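Local coordinates for protein 3-phytase (PDB 2WNH) that probably hydrolyses inositol hexakisphosphate (phytate), releasing phosphate, as a bacterial member of the histidine acid phosphatase family, at residues Gly263-Asn268 and Ser396-Ala401; Tyr92-Pro97 and Pro129-Asp134; Thr258-Gly263 and Arg298-Phe303; Lys18-Ser23 and Asn268-Gly273; Gln99-Thr104 and Leu286-Asp291. The protein carries 3 engineered substitutions. One frame throughout, in Å; residues are numbered along the deposited sequence. Where two conformers were deposited one is given.

How the contacts relate
From the N terminus, contact 4 closes the widest loop of the five, joining strand 14-24 to the later half of helix 256-274. Contact 2 is nested within that loop and brings 129-134 back to the end of strand 91-95. Contact 5 opens at 99-104, inside contact 2, closes on strand 284-289, and crosses contacts 2 and 4. Contact 3 closes a short loop between helices 256-274 and 291-301, crossing contacts 4 and 5. Contact 1 crosses contacts 3, 4 and 5, sharing Gly-263 with contact 3 and Asn-268 with contact 4. Contacts 4 and 5 tie helices, and contact 2 a loop, to the central sheet; contacts 1 and 3 gather the tail and a second helix on helix 256-274.

Contact 1 (Gly263-Asn268 and Ser396-Ala401); sequences GSVLLN and SAPAVA. Engineered in segment 396-401: Ala-397 (natural residue Thr).
Val-265 and Val-400 meet methyl to methyl, CG2 against CG2 at 3.6 Å, with the two side chains crossing at about a right angle. In Val-265 the CG1 branch sits between the backbone N and the carbonyl carbon (chi1 65°), which leaves CG2 opposite the backbone N, turned to the tail, where it also meets Pro-398 CD at 3.9 Å. One turn along, Asn-268 has its CG swung anti to its N (chi1 -172°); its CB rests on the CB of Ala-397, an engineered residue, at 4.0 Å, and its ND2 extends to a water. The Ser-264 side chain meets the tail through CB, 3.8 Å from Ser-396 O, while its OG bonds back to Gln-260 O and to Asp-393 N. One water accepts from Val-265 N (2.9 Å) and donates to Ser-396 O (2.8 Å), satisfying an amide that the helix kink leaves without a bond to the preceding turn. The other accepts from Asn-268 ND2 and donates to Val-265 O and Pro-398 O. Asn-268 OD1 is engaged by Arg-394. Within the two segments the chemistry implies methyl packing and bridging water; just outside, Ser-396 OG bonds directly to Lys-261 NZ and Asp-393.

Contact 2 (Tyr92-Pro97 and Pro129-Asp134); sequences YVRASP and PLFQTD
The Arg-94 guanidinium carries Leu-130 CD1 over one face, 3.4 Å above the plane and displaced toward the rim, and has Pro-129 CD at its edge, in plane, 4.0 Å from Arg-94 NH2. The Arg-94 chain reaches this place extended from CG to NE, crossing Leu-130 at about a right angle. Leu-130 serves a second flat group as well: its CB lies over the centre of the Phe-131 ring, 3.8 Å above it, so the one leucine packs on both a cationic and an aromatic plane. Phe-131 meets the strand end obliquely, with CE2 3.6 Å from Ser-96 N and CD2 3.8 Å from Ser-96 CB. The single hydrogen bond between the segments is given by Gln-132 NE2 to Ser-96 OG, 3.1 Å long with an N-H...O angle of 152°, the acceptor lying 17° out of the amide plane. Bending at chi2 folds the Gln-132 amide back, which also places its OE1 3.4 Å from Pro-97 CD and lets it accept from Asp-128 N. Asp-128 forms a salt bridge with Arg-94 NH2, while Ser-96 OG has a further partner in His-290 NE2. In the fold, strand 91-95 runs parallel to strand 284-289; Phe-131 touches Ala-289 of that neighbour, and Leu-130 and Phe-131 pack on Ala-269 and Leu-266 of helix 256-274.

Contact 3 (Thr258-Gly263 and Arg298-Phe303); sequences TAQKRG and RTLMNF
Leu-300 supplies most of the apolar packing, driving its branched end against the backbone of the facing helix. CD1 comes 3.4 Å from Ala-259 O and 3.5 Å from Gly-263 C, so this methyl lies along one turn of main chain and not upon a side-chain tip. CD2 lies further over Gln-260, 3.5 Å from its CG, and 4.1 Å from Ala-259 CB. The leucine CG stands opposite its own carbonyl carbon (chi1 -64°), and with chi2 near 177° both methyls lie on one side of the Ala-259 to Gln-260 peptide. Gly-263 has no CB to hold CD1 off. A second apolar touch joins Ala-259 CB to Thr-299 CG2 at 3.8 Å, methyl to methyl. The polar ends are bonded outside the two segments: Thr-299 OG1 to Asp-254 OD1, and Gln-260 NE2 to Arg-391 O. Between the segments the evidence is therefore of van der Waals contact alone. Two helices of the alpha/beta domain thus pack through small residues and one inserted leucine. Just beyond the packed turn a Schellman motif ends helix 291-301: Asn-302 has positive phi, Phe-303 N reaches Arg-298 O (3.0 Å) and Asn-302 N reaches Thr-299 O (2.9 Å).

Contact 4 (Lys18-Ser23 and Asn268-Gly273); sequences KVVELS and NAMLDG
Strand 18-23 and helix segment 268-273 run nearly antiparallel, at 163° between their N-to-C directions, with axes approaching to 8.7 Å and Val-20 closest to Met-270 by CA position. Val-20 divides its methyls between two residues: CG1 lies 4.0 Å from Met-270 CG, and CG2 3.6 Å from Gly-273 C, where the missing side chain lets the strand approach the helix backbone. Met-270 leaves the helix with its CB pointing along the interface, but its bend at chi3 (69°) brings the methyl CE to Leu-22 CB at 3.8 Å; SD meets Leu-22 CD2 at 4.0 Å, the two side chains crossing at about a right angle. The polar link is Lys-18 NZ to Gly-273 O, a 2.8 Å hydrogen bond with a C=O...N angle of 165°, almost in line with the carbonyl. Two bends in the lysine chain, at chi2 and chi4, carry the amine there. Its positive charge would probably interact favourably with the helix dipole at its C-terminal end. All five touching residues are buried. Strand 14-24 lies in the sheet between strands 284-289 and 320-328; Met-270 and Leu-22 both pack on Leu-287 of the former, and Leu-22 also reaches Ile-294 and Val-297 of helix 291-301.

Contact 5 (Gln99-Thr104 and Leu286-Asp291); sequences QRTRAT and LLVAHD
Thr-101 lays its CG2 methyl over one face of the His-290 ring, a CH-pi contact 4.0 Å from the centroid and 25° off the normal, displaced toward the rim. The same methyl lies 3.4 Å from Ala-289 O, so Thr-101 fills the corner where the strand turns into the histidine. Its OG1 sits between the backbone N and the carbonyl carbon (chi1 41°), facing Ser-96 O and Leu-98 O, to which it is hydrogen-bonded; CG2 is thereby left for the strand. Val-288 contributes the second patch: CG1 is 3.5 Å from Thr-101 O and 3.7 Å from Thr-104 CG2. Thr-104 can offer that methyl because its OG1 turns back to donate to Arg-100 O at 2.7 Å, a carbonyl that also accepts from Thr-104 N. His-290, the third main participant, is held at its rim. A water lying in the ring plane connects its ND1 (2.8 Å) with Arg-100 NE (2.8 Å), and its NE2 bonds to Ser-96 OG. The Arg-100 guanidinium stands almost perpendicular to the ring, 83° between planes, with NH1 bonded to Gly-54 O. His-290, at the N-cap position, and Asp-291, opening helix 291-301, match the His-Asp motif of histidine acid phosphatases. With Arg-24 and His-25 of the family's RHG signature nearby, the contact probably helps shape the active-site pocket.

Contact 1 (Gly263-Asn268 and Ser396-Ala401)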
# COMPACT_ATOMS: atom_id res chain seq x y z
N GLY B 263 -12.96 38.71 -18.43
CA GLY B 263 -12.14 37.52 -18.61
C GLY B 263 -10.77 37.71 -19.23
O GLY B 263 -9.96 36.78 -19.22
N SER B 264 -10.47 38.89 -19.79
CA SER B 264 -9.17 39.09 -20.44
C SER B 264 -7.98 38.93 -19.51
O SER B 264 -6.95 38.40 -19.90
CB SER B 264 -9.08 40.46 -21.13
OG SER B 264 -9.93 40.50 -22.27
N VAL B 265 -8.13 39.39 -18.27
CA VAL B 265 -7.04 39.32 -17.28
C VAL B 265 -6.65 37.86 -17.00
O VAL B 265 -5.47 37.53 -16.86
CB VAL B 265 -7.41 40.10 -16.00
CG1 VAL B 265 -8.61 39.46 -15.29
CG2 VAL B 265 -6.22 40.29 -15.08
N LEU B 266 -7.65 36.98 -16.99
CA LEU B 266 -7.44 35.57 -16.67
C LEU B 266 -6.89 34.82 -17.87
O LEU B 266 -5.94 34.03 -17.75
CB LEU B 266 -8.76 34.94 -16.18
CG LEU B 266 -8.75 33.44 -15.81
CD1 LEU B 266 -7.63 33.08 -14.80
CD2 LEU B 266 -10.13 33.05 -15.25
N LEU B 267 -7.47 35.03 -19.04
CA LEU B 267 -6.90 34.34 -20.20
C LEU B 267 -5.46 34.80 -20.39
O LEU B 267 -4.57 33.98 -20.66
CB LEU B 267 -7.73 34.56 -21.47
CG LEU B 267 -7.11 33.93 -22.75
CD1 LEU B 267 -6.91 32.42 -22.64
CD2 LEU B 267 -7.99 34.21 -23.96
N ASN B 268 -5.22 36.10 -20.26
CA ASN B 268 -3.85 36.60 -20.39
C ASN B 268 -2.85 35.92 -19.43
O ASN B 268 -1.72 35.55 -19.85
CB ASN B 268 -3.81 38.11 -20.19
CG ASN B 268 -2.45 38.68 -20.51
OD1 ASN B 268 -1.94 38.53 -21.63
ND2 ASN B 268 -1.85 39.32 -19.53
N SER B 396 -8.01 45.72 -20.48
CA SER B 396 -8.69 44.90 -19.48
C SER B 396 -7.82 43.72 -19.04
O SER B 396 -8.28 42.85 -18.31
CB SER B 396 -10.01 44.35 -20.02
OG SER B 396 -10.86 45.41 -20.44
N ALA B 397 -6.55 43.72 -19.45
CA ALA B 397 -5.67 42.60 -19.14
C ALA B 397 -4.38 43.05 -18.45
O ALA B 397 -3.31 42.81 -18.99
CB ALA B 397 -5.36 41.82 -20.45
N PRO B 398 -4.49 43.65 -17.25
CA PRO B 398 -3.28 44.08 -16.55
C PRO B 398 -2.48 42.87 -16.09
O PRO B 398 -3.04 41.79 -15.89
CB PRO B 398 -3.83 44.83 -15.33
CG PRO B 398 -5.16 44.22 -15.07
CD PRO B 398 -5.70 43.92 -16.45
N ALA B 399 -1.17 43.05 -15.95
CA ALA B 399 -0.32 41.98 -15.42
C ALA B 399 -0.71 41.70 -13.97
O ALA B 399 -0.98 42.63 -13.19
CB ALA B 399 1.14 42.38 -15.50
N VAL B 400 -0.74 40.42 -13.60
CA VAL B 400 -1.04 40.01 -12.24
C VAL B 400 0.15 39.15 -11.85
O VAL B 400 0.53 38.27 -12.60
CB VAL B 400 -2.33 39.14 -12.18
CG1 VAL B 400 -2.57 38.56 -10.77
CG2 VAL B 400 -3.54 39.95 -12.63
N ALA B 401 0.74 39.41 -10.68
CA ALA B 401 1.73 38.50 -10.11
C ALA B 401 0.99 37.21 -9.75
O ALA B 401 0.12 37.23 -8.86
CB ALA B 401 2.33 39.09 -8.86
O HOH W 1 -10.42 41.12 -17.70
O HOH W 2 -3.14 39.20 -16.82

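Contact 2 (Tyr92-Pro97 and Pro129-Asp134)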
# COMPACT_ATOMS: atom_id res chain seq x y z
N TYR B 92 1.80 24.90 -8.29
CA TYR B 92 1.34 26.08 -7.56
C TYR B 92 -0.16 26.13 -7.73
O TYR B 92 -0.66 26.12 -8.87
CB TYR B 92 1.99 27.39 -8.06
CG TYR B 92 1.61 28.59 -7.22
CD1 TYR B 92 2.23 28.84 -5.99
CD2 TYR B 92 0.59 29.46 -7.63
CE1 TYR B 92 1.86 29.94 -5.21
CE2 TYR B 92 0.24 30.56 -6.86
CZ TYR B 92 0.87 30.79 -5.65
OH TYR B 92 0.46 31.89 -4.90
N VAL B 93 -0.87 26.17 -6.60
CA VAL B 93 -2.34 26.19 -6.63
C VAL B 93 -2.87 27.52 -6.14
O VAL B 93 -2.59 27.94 -5.00
CB VAL B 93 -2.95 25.04 -5.78
CG1 VAL B 93 -4.46 25.04 -5.90
CG2 VAL B 93 -2.37 23.68 -6.22
N ARG B 94 -3.63 28.20 -7.00
CA ARG B 94 -4.25 29.47 -6.65
C ARG B 94 -5.78 29.35 -6.81
O ARG B 94 -6.29 29.12 -7.90
CB ARG B 94 -3.69 30.59 -7.55
CG ARG B 94 -4.32 31.96 -7.24
CD ARG B 94 -3.44 33.09 -7.73
NE ARG B 94 -4.15 34.38 -7.72
CZ ARG B 94 -3.53 35.53 -7.96
NH1 ARG B 94 -2.21 35.52 -8.15
NH2 ARG B 94 -4.22 36.67 -7.99
N ALA B 95 -6.48 29.45 -5.68
CA ALA B 95 -7.93 29.33 -5.62
C ALA B 95 -8.59 30.67 -5.37
O ALA B 95 -8.09 31.48 -4.58
CB ALA B 95 -8.34 28.36 -4.53
N SER B 96 -9.74 30.88 -6.01
CA SER B 96 -10.64 31.97 -5.64
C SER B 96 -10.94 31.87 -4.11
O SER B 96 -11.03 30.75 -3.57
CB SER B 96 -11.92 31.86 -6.47
OG SER B 96 -12.94 32.62 -5.88
N PRO B 97 -11.03 33.02 -3.40
CA PRO B 97 -11.09 32.94 -1.93
C PRO B 97 -12.38 32.40 -1.32
O PRO B 97 -12.42 32.20 -0.09
CB PRO B 97 -10.82 34.40 -1.47
CG PRO B 97 -11.25 35.24 -2.61
CD PRO B 97 -10.98 34.42 -3.88
N PRO B 129 -7.94 39.52 -8.19
CA PRO B 129 -8.09 40.21 -9.48
C PRO B 129 -8.13 39.32 -10.74
O PRO B 129 -8.48 39.79 -11.81
CB PRO B 129 -6.85 41.12 -9.52
CG PRO B 129 -5.84 40.42 -8.69
CD PRO B 129 -6.64 39.80 -7.56
N LEU B 130 -7.81 38.03 -10.60
CA LEU B 130 -8.00 37.10 -11.70
C LEU B 130 -9.44 36.62 -11.81
O LEU B 130 -9.88 36.22 -12.88
CB LEU B 130 -7.13 35.86 -11.49
CG LEU B 130 -5.62 36.01 -11.62
CD1 LEU B 130 -4.97 34.71 -11.13
CD2 LEU B 130 -5.23 36.31 -13.09
N PHE B 131 -10.16 36.65 -10.69
CA PHE B 131 -11.46 35.98 -10.58
C PHE B 131 -12.66 36.90 -10.29
O PHE B 131 -13.67 36.83 -10.98
CB PHE B 131 -11.39 34.87 -9.53
CG PHE B 131 -10.23 33.91 -9.72
CD1 PHE B 131 -10.02 33.25 -10.93
CD2 PHE B 131 -9.38 33.63 -8.65
CE1 PHE B 131 -8.95 32.36 -11.09
CE2 PHE B 131 -8.33 32.72 -8.79
CZ PHE B 131 -8.11 32.10 -10.00
N GLN B 132 -12.55 37.73 -9.25
CA GLN B 132 -13.59 38.70 -8.87
C GLN B 132 -13.33 39.99 -9.65
O GLN B 132 -13.08 41.05 -9.07
CB GLN B 132 -13.55 38.96 -7.36
CG GLN B 132 -14.16 37.83 -6.52
CD GLN B 132 -13.30 36.57 -6.48
OE1 GLN B 132 -12.09 36.65 -6.25
NE2 GLN B 132 -13.92 35.40 -6.70
N THR B 133 -13.36 39.86 -10.97
CA THR B 133 -12.97 40.95 -11.87
C THR B 133 -13.97 42.13 -11.86
O THR B 133 -13.63 43.25 -12.24
CB THR B 133 -12.76 40.44 -13.31
OG1 THR B 133 -13.93 39.72 -13.74
CG2 THR B 133 -11.54 39.54 -13.36
N ASP B 134 -15.17 41.88 -11.37
CA ASP B 134 -16.15 42.95 -11.21
C ASP B 134 -15.82 43.85 -10.02
O ASP B 134 -16.49 44.85 -9.77
CB ASP B 134 -17.58 42.39 -11.16
CG ASP B 134 -17.78 41.37 -10.03
OD1 ASP B 134 -16.79 40.88 -9.44
OD2 ASP B 134 -18.95 41.05 -9.75

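Contact 3 (Thr258-Gly263 and Arg298-Phe303)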
# COMPACT_ATOMS: atom_id res chain seq x y z
N THR B 258 -18.73 41.37 -22.52
CA THR B 258 -18.64 41.03 -21.10
C THR B 258 -17.40 40.17 -20.88
O THR B 258 -16.65 40.39 -19.92
CB THR B 258 -19.89 40.28 -20.64
OG1 THR B 258 -21.04 41.14 -20.79
CG2 THR B 258 -19.78 39.82 -19.18
N ALA B 259 -17.19 39.20 -21.77
CA ALA B 259 -16.05 38.28 -21.64
C ALA B 259 -14.73 39.05 -21.79
O ALA B 259 -13.75 38.76 -21.10
CB ALA B 259 -16.14 37.18 -22.67
N GLN B 260 -14.70 40.04 -22.68
CA GLN B 260 -13.50 40.85 -22.86
C GLN B 260 -13.18 41.67 -21.61
O GLN B 260 -12.04 41.71 -21.15
CB GLN B 260 -13.65 41.75 -24.09
CG GLN B 260 -13.49 41.01 -25.40
CD GLN B 260 -13.69 41.90 -26.60
OE1 GLN B 260 -14.63 42.70 -26.64
NE2 GLN B 260 -12.84 41.75 -27.60
N LYS B 261 -14.19 42.32 -21.04
CA LYS B 261 -13.97 43.13 -19.84
C LYS B 261 -13.59 42.30 -18.62
O LYS B 261 -12.70 42.67 -17.86
CB LYS B 261 -15.21 43.99 -19.50
CG LYS B 261 -15.41 45.16 -20.47
CD LYS B 261 -14.21 46.11 -20.53
CE LYS B 261 -13.78 46.65 -19.15
NZ LYS B 261 -12.56 47.52 -19.23
N ARG B 262 -14.29 41.18 -18.44
CA ARG B 262 -14.18 40.45 -17.18
C ARG B 262 -13.31 39.18 -17.23
O ARG B 262 -12.97 38.64 -16.18
CB ARG B 262 -15.58 40.13 -16.63
CG ARG B 262 -16.36 41.37 -16.14
CD ARG B 262 -17.54 40.96 -15.29
NE ARG B 262 -17.12 40.39 -14.01
CZ ARG B 262 -17.72 39.38 -13.39
NH1 ARG B 262 -18.79 38.80 -13.92
NH2 ARG B 262 -17.24 38.94 -12.23
N GLY B 263 -12.96 38.71 -18.43
CA GLY B 263 -12.14 37.52 -18.61
C GLY B 263 -10.77 37.71 -19.23
O GLY B 263 -9.96 36.78 -19.22
N ARG B 298 -13.29 30.73 -22.35
CA ARG B 298 -13.52 29.97 -23.57
C ARG B 298 -14.13 30.85 -24.66
O ARG B 298 -13.87 30.65 -25.83
CB ARG B 298 -14.34 28.68 -23.35
CG ARG B 298 -15.73 28.87 -22.75
CD ARG B 298 -16.86 28.95 -23.80
NE ARG B 298 -18.14 29.19 -23.12
CZ ARG B 298 -18.86 28.23 -22.53
NH1 ARG B 298 -18.42 26.98 -22.56
NH2 ARG B 298 -20.02 28.51 -21.91
N THR B 299 -14.95 31.82 -24.26
CA THR B 299 -15.47 32.79 -25.26
C THR B 299 -14.34 33.57 -25.94
O THR B 299 -14.31 33.68 -27.17
CB THR B 299 -16.59 33.68 -24.66
OG1 THR B 299 -17.74 32.86 -24.50
CG2 THR B 299 -16.93 34.84 -25.59
N LEU B 300 -13.41 34.08 -25.14
CA LEU B 300 -12.25 34.81 -25.68
C LEU B 300 -11.38 33.91 -26.55
O LEU B 300 -10.82 34.34 -27.57
CB LEU B 300 -11.44 35.48 -24.56
CG LEU B 300 -12.17 36.58 -23.76
CD1 LEU B 300 -11.26 37.07 -22.68
CD2 LEU B 300 -12.60 37.71 -24.68
N MET B 301 -11.28 32.64 -26.17
CA MET B 301 -10.57 31.62 -26.98
C MET B 301 -11.29 31.26 -28.26
O MET B 301 -10.70 30.62 -29.13
CB MET B 301 -10.32 30.34 -26.16
CG MET B 301 -9.41 30.51 -24.96
SD MET B 301 -9.52 29.08 -23.86
CE MET B 301 -8.21 28.06 -24.49
N ASN B 302 -12.57 31.64 -28.36
CA ASN B 302 -13.45 31.17 -29.45
C ASN B 302 -13.52 29.63 -29.51
O ASN B 302 -13.47 29.01 -30.57
CB ASN B 302 -13.00 31.76 -30.80
CG ASN B 302 -14.16 31.97 -31.78
OD1 ASN B 302 -13.93 32.26 -32.95
ND2 ASN B 302 -15.40 31.85 -31.31
N PHE B 303 -13.60 29.02 -28.32
CA PHE B 303 -13.55 27.57 -28.18
C PHE B 303 -14.90 27.11 -27.67
O PHE B 303 -15.33 27.49 -26.57
CB PHE B 303 -12.38 27.17 -27.23
CG PHE B 303 -12.27 25.68 -26.91
CD1 PHE B 303 -12.71 24.68 -27.80
CD2 PHE B 303 -11.65 25.29 -25.72
CE1 PHE B 303 -12.58 23.31 -27.45
CE2 PHE B 303 -11.50 23.94 -25.37
CZ PHE B 303 -11.96 22.95 -26.23

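Contact 4 (Lys18-Ser23 and Asn268-Gly273)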
# COMPACT_ATOMS: atom_id res chain seq x y z
N LYS B 18 4.64 21.49 -19.32
CA LYS B 18 3.92 22.44 -18.46
C LYS B 18 2.43 22.25 -18.63
O LYS B 18 1.95 22.06 -19.75
CB LYS B 18 4.30 23.89 -18.82
CG LYS B 18 3.60 25.01 -18.01
CD LYS B 18 3.83 24.86 -16.54
CE LYS B 18 3.27 26.05 -15.75
NZ LYS B 18 4.11 27.29 -15.90
N VAL B 19 1.72 22.28 -17.51
CA VAL B 19 0.26 22.28 -17.50
C VAL B 19 -0.24 23.56 -16.84
O VAL B 19 0.23 23.96 -15.77
CB VAL B 19 -0.30 21.06 -16.70
CG1 VAL B 19 -1.83 21.09 -16.67
CG2 VAL B 19 0.17 19.70 -17.28
N VAL B 20 -1.22 24.21 -17.49
CA VAL B 20 -1.96 25.30 -16.85
C VAL B 20 -3.42 24.88 -16.87
O VAL B 20 -3.97 24.59 -17.94
CB VAL B 20 -1.80 26.66 -17.61
CG1 VAL B 20 -2.76 27.73 -17.08
CG2 VAL B 20 -0.35 27.13 -17.53
N GLU B 21 -4.04 24.82 -15.69
CA GLU B 21 -5.41 24.34 -15.58
C GLU B 21 -6.31 25.32 -14.82
O GLU B 21 -5.91 25.88 -13.76
CB GLU B 21 -5.40 22.99 -14.85
CG GLU B 21 -6.77 22.34 -14.69
CD GLU B 21 -6.66 20.89 -14.26
OE1 GLU B 21 -5.63 20.51 -13.70
OE2 GLU B 21 -7.61 20.12 -14.54
N LEU B 22 -7.51 25.52 -15.38
CA LEU B 22 -8.56 26.35 -14.78
C LEU B 22 -9.76 25.45 -14.50
O LEU B 22 -10.48 25.06 -15.42
CB LEU B 22 -8.96 27.50 -15.74
CG LEU B 22 -10.11 28.42 -15.23
CD1 LEU B 22 -9.73 29.15 -13.92
CD2 LEU B 22 -10.56 29.42 -16.30
N SER B 23 -10.00 25.18 -13.21
CA SER B 23 -11.03 24.26 -12.76
C SER B 23 -12.22 25.03 -12.20
O SER B 23 -12.03 26.06 -11.55
CB SER B 23 -10.48 23.40 -11.63
OG SER B 23 -11.45 22.47 -11.15
N ASN B 268 -5.22 36.10 -20.26
CA ASN B 268 -3.85 36.60 -20.39
C ASN B 268 -2.85 35.92 -19.43
O ASN B 268 -1.72 35.55 -19.85
CB ASN B 268 -3.81 38.11 -20.19
CG ASN B 268 -2.45 38.68 -20.51
OD1 ASN B 268 -1.94 38.53 -21.63
ND2 ASN B 268 -1.85 39.32 -19.53
N ALA B 269 -3.27 35.77 -18.17
CA ALA B 269 -2.48 35.11 -17.12
C ALA B 269 -2.21 33.66 -17.48
O ALA B 269 -1.09 33.13 -17.26
CB ALA B 269 -3.16 35.22 -15.77
N MET B 270 -3.22 33.00 -18.03
CA MET B 270 -3.12 31.58 -18.43
C MET B 270 -2.18 31.37 -19.61
O MET B 270 -1.37 30.45 -19.59
CB MET B 270 -4.52 30.99 -18.72
CG MET B 270 -5.37 30.77 -17.47
SD MET B 270 -7.06 30.34 -17.92
CE MET B 270 -6.86 28.71 -18.64
N LEU B 271 -2.31 32.21 -20.65
CA LEU B 271 -1.41 32.11 -21.81
C LEU B 271 0.06 32.42 -21.45
O LEU B 271 0.98 31.72 -21.88
CB LEU B 271 -1.86 33.02 -22.96
CG LEU B 271 -3.23 32.69 -23.57
CD1 LEU B 271 -3.60 33.81 -24.51
CD2 LEU B 271 -3.17 31.33 -24.29
N ASP B 272 0.27 33.46 -20.63
CA ASP B 272 1.60 33.77 -20.11
C ASP B 272 2.10 32.62 -19.24
O ASP B 272 3.28 32.28 -19.26
CB ASP B 272 1.55 35.06 -19.29
CG ASP B 272 1.60 36.30 -20.18
OD1 ASP B 272 1.83 36.16 -21.41
OD2 ASP B 272 1.43 37.41 -19.63
N GLY B 273 1.18 31.99 -18.50
CA GLY B 273 1.58 30.89 -17.62
C GLY B 273 2.06 29.63 -18.34
O GLY B 273 2.80 28.84 -17.77

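Contact 5 (Gln99-Thr104 and Leu286-Asp291)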
# COMPACT_ATOMS: atom_id res chain seq x y z
N GLN B 99 -15.10 29.74 -0.01
CA GLN B 99 -14.96 28.41 0.58
C GLN B 99 -15.01 27.31 -0.51
O GLN B 99 -14.18 26.39 -0.49
CB GLN B 99 -16.07 28.16 1.62
CG GLN B 99 -15.83 26.93 2.53
CD GLN B 99 -16.31 25.61 1.90
OE1 GLN B 99 -16.96 25.59 0.85
NE2 GLN B 99 -15.94 24.51 2.53
N ARG B 100 -15.97 27.41 -1.41
CA ARG B 100 -16.22 26.32 -2.39
C ARG B 100 -15.01 26.06 -3.30
O ARG B 100 -14.72 24.92 -3.65
CB ARG B 100 -17.54 26.49 -3.20
CG ARG B 100 -17.67 27.77 -4.02
CD ARG B 100 -18.99 27.73 -4.76
NE ARG B 100 -19.30 29.01 -5.39
CZ ARG B 100 -20.06 29.96 -4.83
NH1 ARG B 100 -20.55 29.79 -3.62
NH2 ARG B 100 -20.28 31.09 -5.47
N THR B 101 -14.33 27.14 -3.66
CA THR B 101 -13.14 27.07 -4.52
C THR B 101 -11.89 26.68 -3.72
O THR B 101 -11.09 25.90 -4.21
CB THR B 101 -12.93 28.40 -5.28
OG1 THR B 101 -13.21 29.49 -4.39
CG2 THR B 101 -13.89 28.50 -6.43
N ARG B 102 -11.72 27.21 -2.51
CA ARG B 102 -10.62 26.74 -1.65
C ARG B 102 -10.73 25.23 -1.40
O ARG B 102 -9.74 24.49 -1.53
CB ARG B 102 -10.58 27.52 -0.33
CG ARG B 102 -10.11 28.97 -0.53
CD ARG B 102 -10.02 29.69 0.82
NE ARG B 102 -11.32 29.92 1.44
CZ ARG B 102 -11.68 29.50 2.65
NH1 ARG B 102 -10.84 28.80 3.41
NH2 ARG B 102 -12.90 29.78 3.11
N ALA B 103 -11.93 24.76 -1.06
CA ALA B 103 -12.07 23.35 -0.70
C ALA B 103 -11.87 22.46 -1.95
O ALA B 103 -11.30 21.38 -1.85
CB ALA B 103 -13.43 23.09 -0.06
N THR B 104 -12.32 22.93 -3.11
CA THR B 104 -12.11 22.20 -4.36
C THR B 104 -10.61 22.08 -4.70
O THR B 104 -10.11 20.99 -5.09
CB THR B 104 -12.86 22.88 -5.53
OG1 THR B 104 -14.27 22.78 -5.30
CG2 THR B 104 -12.51 22.22 -6.86
N LEU B 286 -2.31 25.45 -11.23
CA LEU B 286 -3.70 25.04 -11.05
C LEU B 286 -4.47 26.21 -10.43
O LEU B 286 -4.16 26.67 -9.31
CB LEU B 286 -3.76 23.78 -10.16
CG LEU B 286 -5.16 23.35 -9.70
CD1 LEU B 286 -6.04 23.06 -10.91
CD2 LEU B 286 -5.11 22.10 -8.79
N LEU B 287 -5.46 26.68 -11.19
CA LEU B 287 -6.33 27.79 -10.81
C LEU B 287 -7.73 27.24 -10.59
O LEU B 287 -8.25 26.49 -11.42
CB LEU B 287 -6.38 28.83 -11.93
CG LEU B 287 -5.03 29.32 -12.48
CD1 LEU B 287 -5.29 30.33 -13.61
CD2 LEU B 287 -4.19 29.95 -11.38
N VAL B 288 -8.36 27.64 -9.50
CA VAL B 288 -9.66 27.09 -9.18
C VAL B 288 -10.63 28.26 -8.94
O VAL B 288 -10.44 29.07 -8.03
CB VAL B 288 -9.58 26.12 -7.96
CG1 VAL B 288 -10.94 25.47 -7.71
CG2 VAL B 288 -8.51 25.00 -8.24
N ALA B 289 -11.67 28.30 -9.77
CA ALA B 289 -12.62 29.41 -9.75
C ALA B 289 -14.03 28.94 -10.13
O ALA B 289 -14.48 27.87 -9.71
CB ALA B 289 -12.13 30.56 -10.65
N HIS B 290 -14.71 29.73 -10.95
CA HIS B 290 -16.16 29.58 -11.13
C HIS B 290 -16.49 29.34 -12.59
O HIS B 290 -15.67 29.60 -13.48
CB HIS B 290 -16.88 30.81 -10.53
CG HIS B 290 -16.38 31.18 -9.16
ND1 HIS B 290 -16.98 30.74 -8.00
CD2 HIS B 290 -15.29 31.90 -8.78
CE1 HIS B 290 -16.30 31.19 -6.96
NE2 HIS B 290 -15.27 31.90 -7.40
N ASP B 291 -17.68 28.81 -12.85
CA ASP B 291 -18.11 28.56 -14.21
C ASP B 291 -18.13 29.86 -15.01
O ASP B 291 -17.82 29.85 -16.19
CB ASP B 291 -19.47 27.83 -14.27
CG ASP B 291 -20.55 28.45 -13.37
OD1 ASP B 291 -20.38 29.56 -12.80
OD2 ASP B 291 -21.60 27.80 -13.25
O HOH W 3 -19.57 29.80 -8.10